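Local coordinates for valine-pyruvate aminotransferase (PDB 3G7Q), which probably transfers the amino group of L-valine to pyruvate, giving 3-methyl-2-oxobutanoate and L-alanine, with pyridoxal 5'-phosphate as cofactor, at residues T78-L81 and N82-V86; K404-A407 and E408-R412; L300-S303 and E304-K308. All blocks are in the same frame, centred on the assembly; numbering follows the deposited sequence.

Each of the three contacts is local, between groups a turn apart within a single helix, so none closes a loop; they follow one another in the order 1, 3, 2 without nesting or crossing. Contact 1 lies on helix 77-92, which packs against strand 101-104 and helix 285-295. Contact 3 sits near the start of helix 299-325, about 8 Å from contact 1 between nearest atoms, and L300 touches L87 and T91 farther along helix 77-92. The same long helix runs on to Y325, which meets K404 and A407 of contact 2 on the last helix, 396-416. The centres of contacts 1 and 2 are about 50 Å apart, on opposite sides of the chain's centre.

Contact 1. Residues T78-L81 and N82-V86; sequences TALL and NALAV
L80 and L84 meet one turn apart on the buried side of helix 77-92. Methyl CD1 of L80 rests on CG of L84 at 3.7 Å, while CD1 of L84 returns to CG of L80 at 3.8 Å, so that the two branched ends interlock at an oblique angle. They can do this because L80 places CG anti to its backbone N (chi1 180°) and leans along the helix to its neighbour. Leucine fits both positions, since its forked tip suits a setting lined by apolar side chains: M290 of helix 285-295 touches both residues, while L103 receives L80 and I101 receives L84. Beneath them, L84 N donates to L80 O over 2.8 Å in a nearly straight bond (172°).

The other side is looser. N82 folds back so that CG lies 3.6 Å from T78 O, and the backbone bond from N82 N to T78 O stretches to 3.3 Å. N82 is modelled in two conformers, which fits its exposed position, though it still brushes P98; T78 turns its OG1 to D72. The small A79 and A83 bring little bulk, A83 N bonding to A79 O at 2.9 Å, whereas L81 packs on strand 101-104, with A85 and P98 meeting beside it. Such a division is that of an amphipathic helix laid against the edge of the mixed seven-stranded sheet.

Contact 2. Residues K404-A407 and E408-R412; sequences KILA and EEIER
Different first torsions bring L406 and I410 together: L406 swings CG away from its backbone N (chi1 174°), whereas I410 keeps CG1 beside its own N (chi1 -67°). The two side chains then lie alongside each other, pointing the same way, with L406 CD1 4.0 Å from I410 CG1. I410 is modelled in two conformers, so this touch describes one of them. Both residues are buried against F346, where branched apolar chains are well suited, and their turn is held by I410 N donating to L406 O at 2.9 Å.

The opposite charges of K404 and E408 come near without pairing. The fully extended lysine carries NZ past the carboxylate, leaving CE 3.8 Å from E408 OE2 and NZ itself at 5.0 Å. E408 is instead engaged through OE1 in a salt bridge to R363, which also binds OE2 of E409; one arginine thus probably offsets two neighbouring negative charges. A407 is small enough to lie against Y325. Apolar on one flank and charged on another, helix 396-416 forms an amphipathic C-terminal element, as in other class I aminotransferases, packed against helix 353-362.

Contact 3. Residues L300-S303 and E304-K308; sequences LRLS and ETVIK. With EDO (1,2-ethanediol), chain E.
R301 and T305 meet where helix 299-325, soon after its start, widens into a pi-type turn at 304-307. Their side chains cross at a slant, R301 CG lying 3.9 Å from T305 OG1, and T305 OG1 donates to R301 O over 2.6 Å. The hydroxyl reaches that oxygen because chi1 of 71° sets OG1 between the backbone N and the carbonyl carbon. It comes from above the carbonyl plane, 43° out of it, whereas T305 N approaches from the opposite face at 2.8 Å; two bonds therefore grip one oxygen. Threonine suits this place by supplying a second donor just where the backbone pattern shifts.

The shift itself is seen at L302 O, which accepts from both V306 N and I307 N. The latter bond, five residues along, is the straighter (176°), and S303 O likewise receives K308 N at 3.0 Å. L302 and V306 lie side by side and point the same way, CD2 to CG2 3.9 Å, and both touch M47 of helix 45-61. I307 points its CB toward the preceding turn; its CD1 lies 4.1 Å from S303 CA and I229 and L251 pack on it. Buried S303 satisfies its hydroxyl on L299 O.

K308, partly exposed and in the conformer given, extends NZ to a 1,2-ethanediol probably left from crystallisation. R301 bends at chi3; L302 CG lies above one face of its guanidinium, offset toward the rim, and NH2 pairs with D298. At the edge of that group, in its plane, a water accepts from R301 NH1 at 3.0 Å and donates to T305 OG1 at 2.7 Å.

Contact 1. Residues T78-L81 and N82-V86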
# COMPACT_ATOMS: atom_id res chain seq x y z
N THR A 78 13.76 -1.71 -8.61
CA THR A 78 15.06 -1.22 -9.09
C THR A 78 15.20 -1.12 -10.61
O THR A 78 15.67 -0.09 -11.13
CB THR A 78 16.21 -2.07 -8.53
OG1 THR A 78 16.10 -2.10 -7.09
CG2 THR A 78 17.58 -1.51 -8.94
N ALA A 79 14.81 -2.16 -11.34
CA ALA A 79 14.88 -2.12 -12.80
C ALA A 79 13.97 -1.00 -13.33
O ALA A 79 14.30 -0.32 -14.31
CB ALA A 79 14.49 -3.46 -13.40
N LEU A 80 12.82 -0.83 -12.68
CA LEU A 80 11.86 0.20 -13.10
C LEU A 80 12.37 1.62 -12.83
O LEU A 80 12.16 2.51 -13.65
CB LEU A 80 10.50 -0.00 -12.43
CG LEU A 80 9.42 1.02 -12.79
CD1 LEU A 80 9.17 1.03 -14.30
CD2 LEU A 80 8.14 0.77 -12.03
N LEU A 81 13.00 1.84 -11.68
CA LEU A 81 13.57 3.17 -11.41
C LEU A 81 14.54 3.55 -12.53
O LEU A 81 14.52 4.70 -12.99
CB LEU A 81 14.27 3.23 -10.05
CG LEU A 81 13.43 3.03 -8.79
CD1 LEU A 81 14.30 3.30 -7.56
CD2 LEU A 81 12.17 3.88 -8.74
N ASN A 82 15.37 2.60 -12.96
CA ASN A 82 16.31 2.82 -14.06
C ASN A 82 15.60 3.07 -15.39
O ASN A 82 15.99 3.96 -16.15
CB ASN A 82 17.26 1.62 -14.25
CG ASN A 82 18.24 1.44 -13.10
OD1 ASN A 82 18.33 2.27 -12.20
ND2 ASN A 82 18.98 0.34 -13.14
N ALA A 83 14.57 2.28 -15.67
CA ALA A 83 13.81 2.38 -16.91
C ALA A 83 13.05 3.71 -17.02
O ALA A 83 13.06 4.36 -18.08
CB ALA A 83 12.82 1.21 -17.04
N LEU A 84 12.40 4.10 -15.94
CA LEU A 84 11.69 5.38 -15.89
C LEU A 84 12.65 6.56 -16.03
O LEU A 84 12.33 7.55 -16.69
CB LEU A 84 10.91 5.51 -14.60
CG LEU A 84 9.61 4.75 -14.44
CD1 LEU A 84 9.12 4.77 -12.96
CD2 LEU A 84 8.55 5.31 -15.36
N ALA A 85 13.80 6.47 -15.37
CA ALA A 85 14.81 7.52 -15.47
C ALA A 85 15.24 7.68 -16.93
O ALA A 85 15.22 8.80 -17.46
CB ALA A 85 16.03 7.23 -14.56
N VAL A 86 15.62 6.58 -17.58
CA VAL A 86 16.03 6.62 -18.99
C VAL A 86 14.91 7.16 -19.87
O VAL A 86 15.15 8.01 -20.73
CB VAL A 86 16.53 5.24 -19.49
CG1 VAL A 86 16.80 5.26 -20.97
CG2 VAL A 86 17.81 4.84 -18.74

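Contact 2. Residues K404-A407 and E408-R412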
# COMPACT_ATOMS: atom_id res chain seq x y z
N LYS A 404 -30.91 11.80 -19.00
CA LYS A 404 -32.34 12.02 -19.12
C LYS A 404 -32.96 12.25 -17.74
O LYS A 404 -33.77 13.18 -17.55
CB LYS A 404 -33.00 10.84 -19.83
CG LYS A 404 -34.52 10.97 -19.99
CD LYS A 404 -35.09 9.81 -20.78
CE LYS A 404 -36.60 9.92 -20.92
NZ LYS A 404 -37.10 8.82 -21.77
N ILE A 405 -32.59 11.40 -16.78
CA ILE A 405 -33.11 11.51 -15.41
C ILE A 405 -32.59 12.82 -14.78
O ILE A 405 -33.36 13.56 -14.16
CB ILE A 405 -32.72 10.27 -14.58
CG1 ILE A 405 -33.56 9.05 -15.05
CG2 ILE A 405 -32.89 10.51 -13.08
CD1 ILE A 405 -33.09 7.73 -14.47
N LEU A 406 -31.31 13.09 -14.96
CA LEU A 406 -30.74 14.35 -14.48
C LEU A 406 -31.53 15.55 -14.98
O LEU A 406 -31.91 16.42 -14.20
CB LEU A 406 -29.26 14.48 -14.89
CG LEU A 406 -28.54 15.82 -14.57
CD1 LEU A 406 -28.47 16.11 -13.08
CD2 LEU A 406 -27.12 15.89 -15.22
N ALA A 407 -31.77 15.62 -16.29
CA ALA A 407 -32.51 16.73 -16.86
C ALA A 407 -33.91 16.82 -16.28
O ALA A 407 -34.42 17.92 -16.06
CB ALA A 407 -32.53 16.63 -18.40
N GLU A 408 -34.56 15.68 -16.06
CA GLU A 408 -35.88 15.71 -15.44
C GLU A 408 -35.86 16.30 -14.02
O GLU A 408 -36.74 17.05 -13.66
CB GLU A 408 -36.49 14.31 -15.39
CG GLU A 408 -36.93 13.80 -16.76
CD GLU A 408 -37.33 12.34 -16.75
OE1 GLU A 408 -37.37 11.74 -15.67
OE2 GLU A 408 -37.63 11.79 -17.82
N GLU A 409 -34.82 15.96 -13.25
CA GLU A 409 -34.68 16.45 -11.87
C GLU A 409 -34.28 17.93 -11.82
O GLU A 409 -34.73 18.64 -10.94
CB GLU A 409 -33.71 15.55 -11.09
CG GLU A 409 -34.27 14.15 -10.88
CD GLU A 409 -35.65 14.13 -10.27
OE1 GLU A 409 -35.91 14.88 -9.29
OE2 GLU A 409 -36.51 13.38 -10.79
N ILE A 410 -33.43 18.36 -12.75
CA ILE A 410 -33.09 19.77 -12.87
C ILE A 410 -34.37 20.56 -13.21
O ILE A 410 -34.67 21.57 -12.58
CB ILE A 410 -31.99 20.03 -13.91
CG1 ILE A 410 -30.63 19.44 -13.49
CG2 ILE A 410 -31.83 21.53 -14.21
CD1 ILE A 410 -30.04 19.98 -12.21
N GLU A 411 -35.15 20.07 -14.17
CA GLU A 411 -36.41 20.73 -14.55
C GLU A 411 -37.34 20.78 -13.36
O GLU A 411 -37.98 21.80 -13.14
CB GLU A 411 -37.09 19.99 -15.71
CG GLU A 411 -38.55 20.32 -15.99
CD GLU A 411 -38.85 21.75 -16.41
OE1 GLU A 411 -37.92 22.43 -16.88
OE2 GLU A 411 -40.05 22.17 -16.32
N ARG A 412 -37.47 19.68 -12.63
CA ARG A 412 -38.32 19.66 -11.46
C ARG A 412 -37.90 20.72 -10.43
O ARG A 412 -38.76 21.42 -9.89
CB ARG A 412 -38.31 18.29 -10.78
CG ARG A 412 -39.22 18.19 -9.58
CD ARG A 412 -39.10 16.84 -8.89
NE ARG A 412 -39.48 15.74 -9.77

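Contact 3. Residues L300-S303 and E304-K308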
# COMPACT_ATOMS: atom_id res chain seq x y z
N LEU A 300 4.55 5.25 -24.41
CA LEU A 300 4.16 6.52 -24.99
C LEU A 300 3.26 6.35 -26.21
O LEU A 300 2.28 7.08 -26.38
CB LEU A 300 5.42 7.36 -25.34
CG LEU A 300 6.06 8.15 -24.18
CD1 LEU A 300 6.23 7.31 -22.93
CD2 LEU A 300 7.40 8.80 -24.58
N ARG A 301 3.57 5.37 -27.07
CA ARG A 301 2.77 5.13 -28.28
C ARG A 301 1.30 4.85 -27.96
O ARG A 301 0.37 5.38 -28.61
CB ARG A 301 3.34 3.92 -29.04
CG ARG A 301 2.57 3.53 -30.30
CD ARG A 301 3.21 2.35 -31.05
NE ARG A 301 3.15 1.09 -30.31
CZ ARG A 301 2.08 0.30 -30.27
NH1 ARG A 301 0.97 0.61 -30.91
NH2 ARG A 301 2.12 -0.83 -29.58
N LEU A 302 1.09 4.00 -26.98
CA LEU A 302 -0.27 3.60 -26.63
C LEU A 302 -1.01 4.78 -26.01
O LEU A 302 -2.18 5.01 -26.32
CB LEU A 302 -0.26 2.41 -25.69
CG LEU A 302 0.16 1.08 -26.33
CD1 LEU A 302 0.26 0.02 -25.22
CD2 LEU A 302 -0.79 0.65 -27.48
N SER A 303 -0.31 5.54 -25.17
CA SER A 303 -0.92 6.73 -24.58
C SER A 303 -1.37 7.71 -25.66
O SER A 303 -2.50 8.22 -25.65
CB SER A 303 0.08 7.41 -23.64
OG SER A 303 0.40 6.57 -22.52
N GLU A 304 -0.50 7.99 -26.62
CA GLU A 304 -0.84 9.00 -27.63
C GLU A 304 -1.76 8.52 -28.74
O GLU A 304 -2.61 9.30 -29.20
CB GLU A 304 0.45 9.61 -28.26
CG GLU A 304 0.24 10.75 -29.31
CD GLU A 304 -0.29 12.13 -28.77
OE1 GLU A 304 -0.02 12.50 -27.62
OE2 GLU A 304 -0.97 12.86 -29.53
N THR A 305 -1.63 7.26 -29.16
CA THR A 305 -2.39 6.79 -30.33
C THR A 305 -3.60 5.91 -30.07
O THR A 305 -4.41 5.70 -30.96
CB THR A 305 -1.43 6.03 -31.27
OG1 THR A 305 -1.06 4.79 -30.69
CG2 THR A 305 -0.17 6.87 -31.54
N VAL A 306 -3.75 5.43 -28.85
CA VAL A 306 -4.89 4.56 -28.53
C VAL A 306 -5.73 5.15 -27.40
O VAL A 306 -6.94 5.37 -27.55
CB VAL A 306 -4.41 3.15 -28.14
CG1 VAL A 306 -5.59 2.27 -27.66
CG2 VAL A 306 -3.67 2.48 -29.31
N ILE A 307 -5.08 5.45 -26.29
CA ILE A 307 -5.77 5.98 -25.13
C ILE A 307 -6.34 7.39 -25.35
O ILE A 307 -7.55 7.59 -25.23
CB ILE A 307 -4.85 5.96 -23.89
CG1 ILE A 307 -4.49 4.51 -23.52
CG2 ILE A 307 -5.51 6.67 -22.71
CD1 ILE A 307 -3.46 4.38 -22.41
N LYS A 308 -5.49 8.36 -25.66
CA LYS A 308 -5.99 9.72 -25.82
C LYS A 308 -7.17 9.82 -26.83
O LYS A 308 -8.19 10.42 -26.51
CB LYS A 308 -4.85 10.66 -26.23
CG LYS A 308 -5.31 12.09 -26.47
CD LYS A 308 -4.14 12.99 -26.79
CE LYS A 308 -4.59 14.28 -27.45
NZ LYS A 308 -3.45 15.22 -27.72
C1 EDO E . -6.28 17.47 -28.84
O1 EDO E . -5.08 17.35 -28.01
C2 EDO E . -7.22 16.26 -28.74
O2 EDO E . -7.04 15.42 -29.93
O HOH W 1 -0.20 2.86 -32.42